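PDB 6JKV: PppA from Pseudomonas aeruginosa, which probably acts as a metal-dependent serine/threonine phosphatase of the PP2C family and is a key regulatory component of the type VI secretion system. Local coordinates for residues R97-R108 and A187-E198. Numbering follows the deposited sequence.
Sequences RTGLAQVNERVR and AVGVHEQLELSE
N104 pushes its amide from the helix into the turn 188-192. Its CG stands anti to the backbone N (chi1 -174°), which aims the amide at the turn. N104 OD1 accepts from G189 N at 2.7 Å, with the donor tilted 27° from the carbonyl plane. ND2 donates a hydrogen bond to H191 O, which lies close to the amide plane. A water accepts from H191 N and lies within hydrogen-bonding distance of OD1 and A187 O. L194 CB packs against N104 CG at 3.6 Å. Beside the amide, V107 CG1 sits 3.8 Å from G189 CA. G189 has positive phi, and an absent side chain leaves room for this methyl. On the same side of the helix as V107, V103 CG1 meets V188 CG1 at 3.6 Å, and I76 of helix 69-82 touches both V103 and V188.

The PP2C fold is a beta sandwich with helices on its outer faces. Here helix 89-114 flanks one sheet, and residues 193-196 run along the helix and lead into the edge strand 197-202. This lead-in drops two leucines toward the helix. L194 CD2 lies by L100 CB and L100 O. L196 CD1 touches L100 CD1 at 3.6 Å, the two side chains crossing at about a right angle. L123 of the sheet touches both L100 and L196.

Bends at chi2 and chi3 fold the R108 guanidinium back over the H191-E192 backbone, with H191 C over the centre of one face. R108 NH2 forms a salt bridge to E192 OE2 at 2.9 Å, from above the carboxylate plane. R97 extends from CG to NE past L196. Its NH2 meets E198 OE1 on the anti side at 2.7 Å, nearly straight at 173°, and a water links the same nitrogen to L196 O.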
ATOM      1  N   ARG A  97       3.907  -7.077 -11.930  1.00 19.67           N
ATOM      2  CA  ARG A  97       3.184  -6.235 -12.918  1.00 20.21           C
ATOM      3  C   ARG A  97       2.165  -7.089 -13.678  1.00 21.48           C
ATOM      4  O   ARG A  97       1.004  -6.641 -13.828  1.00 21.02           O
ATOM      5  CB  ARG A  97       4.144  -5.580 -13.913  1.00 20.56           C
ATOM      6  CG  ARG A  97       4.905  -4.399 -13.338  1.00 20.27           C
ATOM      7  CD  ARG A  97       5.873  -3.837 -14.352  1.00 20.11           C
ATOM      8  NE  ARG A  97       6.434  -2.549 -13.970  1.00 19.60           N
ATOM      9  CZ  ARG A  97       5.885  -1.366 -14.230  1.00 20.16           C
ATOM     10  NH1 ARG A  97       4.719  -1.282 -14.859  1.00 21.38           N
ATOM     11  NH2 ARG A  97       6.510  -0.259 -13.865  1.00 19.11           N
ATOM     12  N   THR A  98       2.578  -8.270 -14.136  1.00 22.04           N
ATOM     13  CA  THR A  98       1.723  -9.163 -14.954  1.00 23.35           C
ATOM     14  C   THR A  98       0.556  -9.651 -14.098  1.00 23.48           C
ATOM     15  O   THR A  98      -0.590  -9.668 -14.607  1.00 26.70           O
ATOM     16  CB  THR A  98       2.505 -10.344 -15.538  1.00 23.87           C
ATOM     17  OG1 THR A  98       3.496  -9.831 -16.427  1.00 22.77           O
ATOM     18  CG2 THR A  98       1.608 -11.299 -16.293  1.00 24.82           C
ATOM     19  N   GLY A  99       0.841 -10.047 -12.855  1.00 22.08           N
ATOM     20  CA  GLY A  99      -0.189 -10.485 -11.902  1.00 22.28           C
ATOM     21  C   GLY A  99      -1.230  -9.404 -11.687  1.00 21.56           C
ATOM     22  O   GLY A  99      -2.425  -9.729 -11.639  1.00 21.47           O
ATOM     23  N   LEU A 100      -0.788  -8.153 -11.567  1.00 20.35           N
ATOM     24  CA  LEU A 100      -1.698  -7.007 -11.341  1.00 20.13           C
ATOM     25  C   LEU A 100      -2.533  -6.745 -12.602  1.00 21.11           C
ATOM     26  O   LEU A 100      -3.749  -6.461 -12.460  1.00 22.33           O
ATOM     27  CB  LEU A 100      -0.880  -5.788 -10.912  1.00 19.76           C
ATOM     28  CG  LEU A 100      -0.316  -5.888  -9.491  1.00 18.76           C
ATOM     29  CD1 LEU A 100       0.520  -4.669  -9.154  1.00 17.84           C
ATOM     30  CD2 LEU A 100      -1.440  -6.060  -8.483  1.00 18.46           C
ATOM     31  N   ALA A 101      -1.936  -6.874 -13.789  1.00 21.43           N
ATOM     32  CA  ALA A 101      -2.681  -6.737 -15.063  1.00 22.75           C
ATOM     33  C   ALA A 101      -3.815  -7.772 -15.108  1.00 23.92           C
ATOM     34  O   ALA A 101      -4.958  -7.395 -15.457  1.00 22.78           O
ATOM     35  CB  ALA A 101      -1.755  -6.871 -16.243  1.00 23.77           C
ATOM     36  N   GLN A 102      -3.515  -9.022 -14.738  1.00 24.05           N
ATOM     37  CA  GLN A 102      -4.508 -10.127 -14.744  1.00 24.66           C
ATOM     38  C   GLN A 102      -5.621  -9.829 -13.734  1.00 23.47           C
ATOM     39  O   GLN A 102      -6.801 -10.074 -14.064  1.00 24.26           O
ATOM     40  CB  GLN A 102      -3.863 -11.470 -14.407  1.00 25.56           C
ATOM     41  CG  GLN A 102      -2.788 -11.917 -15.385  1.00 27.12           C
ATOM     42  CD  GLN A 102      -1.923 -13.024 -14.823  1.00 28.06           C
ATOM     43  OE1 GLN A 102      -1.955 -13.336 -13.627  1.00 27.53           O
ATOM     44  NE2 GLN A 102      -1.114 -13.623 -15.687  1.00 29.59           N
ATOM     45  N   VAL A 103      -5.260  -9.325 -12.550  1.00 22.29           N
ATOM     46  CA  VAL A 103      -6.256  -8.944 -11.511  1.00 21.89           C
ATOM     47  C   VAL A 103      -7.153  -7.840 -12.075  1.00 21.87           C
ATOM     48  O   VAL A 103      -8.392  -7.925 -11.911  1.00 21.76           O
ATOM     49  CB  VAL A 103      -5.580  -8.508 -10.202  1.00 20.75           C
ATOM     50  CG1 VAL A 103      -6.576  -7.841  -9.274  1.00 20.17           C
ATOM     51  CG2 VAL A 103      -4.912  -9.681  -9.504  1.00 21.42           C
ATOM     52  N   ASN A 104      -6.544  -6.838 -12.713  1.00 21.58           N
ATOM     53  CA  ASN A 104      -7.273  -5.681 -13.294  1.00 22.44           C
ATOM     54  C   ASN A 104      -8.319  -6.184 -14.289  1.00 23.33           C
ATOM     55  O   ASN A 104      -9.481  -5.727 -14.228  1.00 22.49           O
ATOM     56  CB  ASN A 104      -6.317  -4.696 -13.967  1.00 21.81           C
ATOM     57  CG  ASN A 104      -7.019  -3.445 -14.447  1.00 22.24           C
ATOM     58  OD1 ASN A 104      -7.392  -2.596 -13.641  1.00 22.68           O
ATOM     59  ND2 ASN A 104      -7.207  -3.325 -15.751  1.00 22.37           N
ATOM     60  N   GLU A 105      -7.915  -7.094 -15.175  1.00 23.89           N
ATOM     61  CA  GLU A 105      -8.807  -7.615 -16.242  1.00 26.69           C
ATOM     62  C   GLU A 105      -9.964  -8.425 -15.633  1.00 26.77           C
ATOM     63  O   GLU A 105     -11.124  -8.250 -16.079  1.00 27.22           O
ATOM     64  CB  GLU A 105      -8.006  -8.456 -17.229  1.00 28.54           C
ATOM     65  CG  GLU A 105      -8.814  -8.855 -18.447  1.00 31.11           C
ATOM     66  CD  GLU A 105      -8.331 -10.161 -19.037  1.00 33.69           C
ATOM     67  OE1 GLU A 105      -8.548 -11.197 -18.384  1.00 37.03           O
ATOM     68  OE2 GLU A 105      -7.701 -10.136 -20.115  1.00 36.60           O
ATOM     69  N   ARG A 106      -9.666  -9.292 -14.662  1.00 25.69           N
ATOM     70  CA  ARG A 106     -10.691 -10.118 -13.974  1.00 26.44           C
ATOM     71  C   ARG A 106     -11.719  -9.201 -13.292  1.00 26.13           C
ATOM     72  O   ARG A 106     -12.935  -9.477 -13.395  1.00 25.15           O
ATOM     73  CB  ARG A 106     -10.032 -11.060 -12.968  1.00 26.49           C
ATOM     74  CG  ARG A 106     -10.976 -11.624 -11.916  1.00 27.22           C
ATOM     75  CD  ARG A 106     -11.632 -12.911 -12.364  1.00 28.70           C
ATOM     76  NE  ARG A 106     -12.525 -13.422 -11.336  1.00 29.67           N
ATOM     77  CZ  ARG A 106     -13.846 -13.261 -11.314  1.00 31.49           C
ATOM     78  NH1 ARG A 106     -14.474 -12.609 -12.278  1.00 33.03           N
ATOM     79  NH2 ARG A 106     -14.549 -13.778 -10.323  1.00 33.62           N
ATOM     80  N   VAL A 107     -11.247  -8.156 -12.606  1.00 25.81           N
ATOM     81  CA  VAL A 107     -12.127  -7.224 -11.851  1.00 25.36           C
ATOM     82  C   VAL A 107     -12.998  -6.468 -12.856  1.00 25.65           C
ATOM     83  O   VAL A 107     -14.212  -6.317 -12.602  1.00 25.98           O
ATOM     84  CB  VAL A 107     -11.317  -6.286 -10.936  1.00 24.52           C
ATOM     85  CG1 VAL A 107     -12.146  -5.102 -10.464  1.00 24.77           C
ATOM     86  CG2 VAL A 107     -10.764  -7.052  -9.748  1.00 24.02           C
ATOM     87  N   ARG A 108     -12.410  -6.026 -13.966  1.00 24.98           N
ATOM     88  CA  ARG A 108     -13.167  -5.326 -15.034  1.00 27.59           C
ATOM     89  C   ARG A 108     -14.304  -6.217 -15.540  1.00 28.60           C
ATOM     90  O   ARG A 108     -15.443  -5.738 -15.611  1.00 29.15           O
ATOM     91  CB  ARG A 108     -12.246  -4.945 -16.192  1.00 28.54           C
ATOM     92  CG  ARG A 108     -11.285  -3.816 -15.857  1.00 27.64           C
ATOM     93  CD  ARG A 108     -11.973  -2.485 -15.659  1.00 28.43           C
ATOM     94  NE  ARG A 108     -12.327  -1.869 -16.931  1.00 30.48           N
ATOM     95  CZ  ARG A 108     -12.833  -0.650 -17.064  1.00 30.65           C
ATOM     96  NH1 ARG A 108     -13.050   0.100 -15.996  1.00 30.03           N
ATOM     97  NH2 ARG A 108     -13.122  -0.180 -18.266  1.00 32.91           N
ATOM     98  N   ALA A 187      -6.242   3.024 -10.191  1.00 21.27           N
ATOM     99  CA  ALA A 187      -6.409   1.922  -9.232  1.00 20.50           C
ATOM    100  C   ALA A 187      -6.794   0.679 -10.022  1.00 21.23           C
ATOM    101  O   ALA A 187      -7.185   0.802 -11.208  1.00 22.54           O
ATOM    102  CB  ALA A 187      -7.446   2.251  -8.180  1.00 20.95           C
ATOM    103  N   VAL A 188      -6.685  -0.468  -9.370  1.00 20.23           N
ATOM    104  CA  VAL A 188      -7.051  -1.767  -9.974  1.00 21.32           C
ATOM    105  C   VAL A 188      -8.552  -1.739 -10.256  1.00 22.54           C
ATOM    106  O   VAL A 188      -9.328  -1.442  -9.328  1.00 23.73           O
ATOM    107  CB  VAL A 188      -6.642  -2.936  -9.068  1.00 20.87           C
ATOM    108  CG1 VAL A 188      -7.015  -4.265  -9.693  1.00 22.39           C
ATOM    109  CG2 VAL A 188      -5.155  -2.899  -8.759  1.00 20.35           C
ATOM    110  N   GLY A 189      -8.926  -1.980 -11.512  1.00 23.40           N
ATOM    111  CA  GLY A 189     -10.326  -2.109 -11.952  1.00 25.29           C
ATOM    112  C   GLY A 189     -10.925  -0.812 -12.462  1.00 25.97           C
ATOM    113  O   GLY A 189     -12.061  -0.865 -12.973  1.00 27.64           O
ATOM    114  N   VAL A 190     -10.212   0.311 -12.345  1.00 26.20           N
ATOM    115  CA  VAL A 190     -10.729   1.644 -12.770  1.00 26.29           C
ATOM    116  C   VAL A 190     -10.739   1.712 -14.296  1.00 27.60           C
ATOM    117  O   VAL A 190     -11.790   2.089 -14.864  1.00 29.83           O
ATOM    118  CB  VAL A 190      -9.911   2.806 -12.174  1.00 25.43           C
ATOM    119  CG1 VAL A 190     -10.460   4.152 -12.626  1.00 26.43           C
ATOM    120  CG2 VAL A 190      -9.882   2.742 -10.661  1.00 24.94           C
ATOM    121  N   HIS A 191      -9.603   1.404 -14.927  1.00 26.64           N
ATOM    122  CA  HIS A 191      -9.403   1.554 -16.390  1.00 27.56           C
ATOM    123  C   HIS A 191      -9.222   0.183 -17.040  1.00 26.87           C
ATOM    124  O   HIS A 191      -8.926  -0.796 -16.336  1.00 26.11           O
ATOM    125  CB  HIS A 191      -8.211   2.477 -16.697  1.00 27.46           C
ATOM    126  CG  HIS A 191      -8.398   3.869 -16.198  1.00 28.97           C
ATOM    127  ND1 HIS A 191      -7.805   4.314 -15.036  1.00 28.54           N
ATOM    128  CD2 HIS A 191      -9.158   4.891 -16.654  1.00 31.01           C
ATOM    129  CE1 HIS A 191      -8.160   5.565 -14.816  1.00 29.78           C
ATOM    130  NE2 HIS A 191      -9.004   5.939 -15.784  1.00 30.95           N
ATOM    131  N   GLU A 192      -9.334   0.157 -18.364  1.00 27.44           N
ATOM    132  CA  GLU A 192      -9.006  -1.028 -19.186  1.00 29.33           C
ATOM    133  C   GLU A 192      -7.526  -1.377 -19.027  1.00 28.02           C
ATOM    134  O   GLU A 192      -7.239  -2.526 -18.683  1.00 28.92           O
ATOM    135  CB  GLU A 192      -9.327  -0.789 -20.661  1.00 31.52           C
ATOM    136  CG  GLU A 192      -9.952  -2.005 -21.312  1.00 34.25           C
ATOM    137  CD  GLU A 192     -11.257  -2.416 -20.645  1.00 37.56           C
ATOM    138  OE1 GLU A 192     -11.339  -3.561 -20.120  1.00 39.12           O
ATOM    139  OE2 GLU A 192     -12.182  -1.574 -20.606  1.00 42.14           O
ATOM    140  N   GLN A 193      -6.631  -0.425 -19.296  1.00 27.46           N
ATOM    141  CA  GLN A 193      -5.170  -0.592 -19.097  1.00 27.18           C
ATOM    142  C   GLN A 193      -4.786  -0.064 -17.714  1.00 26.29           C
ATOM    143  O   GLN A 193      -4.928   1.142 -17.466  1.00 27.53           O
ATOM    144  CB  GLN A 193      -4.395   0.129 -20.196  1.00 28.62           C
ATOM    145  CG  GLN A 193      -2.882   0.068 -20.025  1.00 29.11           C
ATOM    146  CD  GLN A 193      -2.173  -0.035 -21.357  1.00 31.43           C
ATOM    147  OE1 GLN A 193      -2.158  -1.088 -21.986  1.00 33.35           O
ATOM    148  NE2 GLN A 193      -1.602   1.066 -21.817  1.00 32.94           N
ATOM    149  N   LEU A 194      -4.335  -0.945 -16.829  1.00 25.06           N
ATOM    150  CA  LEU A 194      -3.815  -0.525 -15.509  1.00 23.52           C
ATOM    151  C   LEU A 194      -2.396  -0.002 -15.724  1.00 24.19           C
ATOM    152  O   LEU A 194      -1.547  -0.758 -16.249  1.00 25.19           O
ATOM    153  CB  LEU A 194      -3.843  -1.701 -14.536  1.00 22.20           C
ATOM    154  CG  LEU A 194      -3.096  -1.480 -13.222  1.00 21.06           C
ATOM    155  CD1 LEU A 194      -3.813  -0.455 -12.360  1.00 20.86           C
ATOM    156  CD2 LEU A 194      -2.945  -2.799 -12.482  1.00 20.74           C
ATOM    157  N   GLU A 195      -2.165   1.263 -15.385  1.00 23.55           N
ATOM    158  CA  GLU A 195      -0.832   1.893 -15.499  1.00 24.32           C
ATOM    159  C   GLU A 195      -0.267   2.015 -14.087  1.00 22.55           C
ATOM    160  O   GLU A 195      -0.797   2.839 -13.319  1.00 23.49           O
ATOM    161  CB  GLU A 195      -0.927   3.260 -16.175  1.00 26.16           C
ATOM    162  CG  GLU A 195      -1.817   3.292 -17.413  1.00 28.52           C
ATOM    163  CD  GLU A 195      -1.062   3.314 -18.734  1.00 31.23           C
ATOM    164  OE1 GLU A 195      -1.724   3.298 -19.817  1.00 32.78           O
ATOM    165  OE2 GLU A 195       0.199   3.347 -18.685  1.00 32.83           O
ATOM    166  N   LEU A 196       0.743   1.205 -13.756  1.00 20.78           N
ATOM    167  CA  LEU A 196       1.408   1.237 -12.435  1.00 20.02           C
ATOM    168  C   LEU A 196       2.550   2.252 -12.467  1.00 19.81           C
ATOM    169  O   LEU A 196       3.282   2.305 -13.471  1.00 21.60           O
ATOM    170  CB  LEU A 196       1.947  -0.149 -12.090  1.00 18.86           C
ATOM    171  CG  LEU A 196       0.907  -1.202 -11.720  1.00 18.44           C
ATOM    172  CD1 LEU A 196       1.458  -2.593 -11.988  1.00 17.91           C
ATOM    173  CD2 LEU A 196       0.495  -1.073 -10.258  1.00 17.38           C
ATOM    174  N   SER A 197       2.691   3.026 -11.399  1.00 18.60           N
ATOM    175  CA  SER A 197       3.891   3.853 -11.162  1.00 18.39           C
ATOM    176  C   SER A 197       4.917   2.986 -10.443  1.00 17.91           C
ATOM    177  O   SER A 197       4.516   2.093  -9.672  1.00 16.17           O
ATOM    178  CB  SER A 197       3.558   5.104 -10.418  1.00 18.54           C
ATOM    179  OG  SER A 197       2.899   6.025 -11.277  1.00 19.95           O
ATOM    180  N   GLU A 198       6.194   3.221 -10.731  1.00 18.60           N
ATOM    181  CA  GLU A 198       7.315   2.442 -10.161  1.00 18.65           C
ATOM    182  C   GLU A 198       8.386   3.409  -9.659  1.00 18.78           C
ATOM    183  O   GLU A 198       8.633   4.446 -10.311  1.00 19.20           O
ATOM    184  CB  GLU A 198       7.888   1.487 -11.205  1.00 19.52           C
ATOM    185  CG  GLU A 198       8.907   0.513 -10.631  1.00 19.93           C
ATOM    186  CD  GLU A 198       9.529  -0.416 -11.657  1.00 20.50           C
ATOM    187  OE1 GLU A 198       8.983  -0.519 -12.760  1.00 20.72           O
ATOM    188  OE2 GLU A 198      10.576  -1.013 -11.351  1.00 21.65           O
TER
HETATM  189  O   HOH W   1       5.861   2.460 -14.080  1.00 23.59           O
HETATM  190  O   HOH W   2       1.854  -0.166 -15.872  1.00 31.23           O
HETATM  191  O   HOH W   3      -7.422   0.039 -13.850  1.00 22.63           O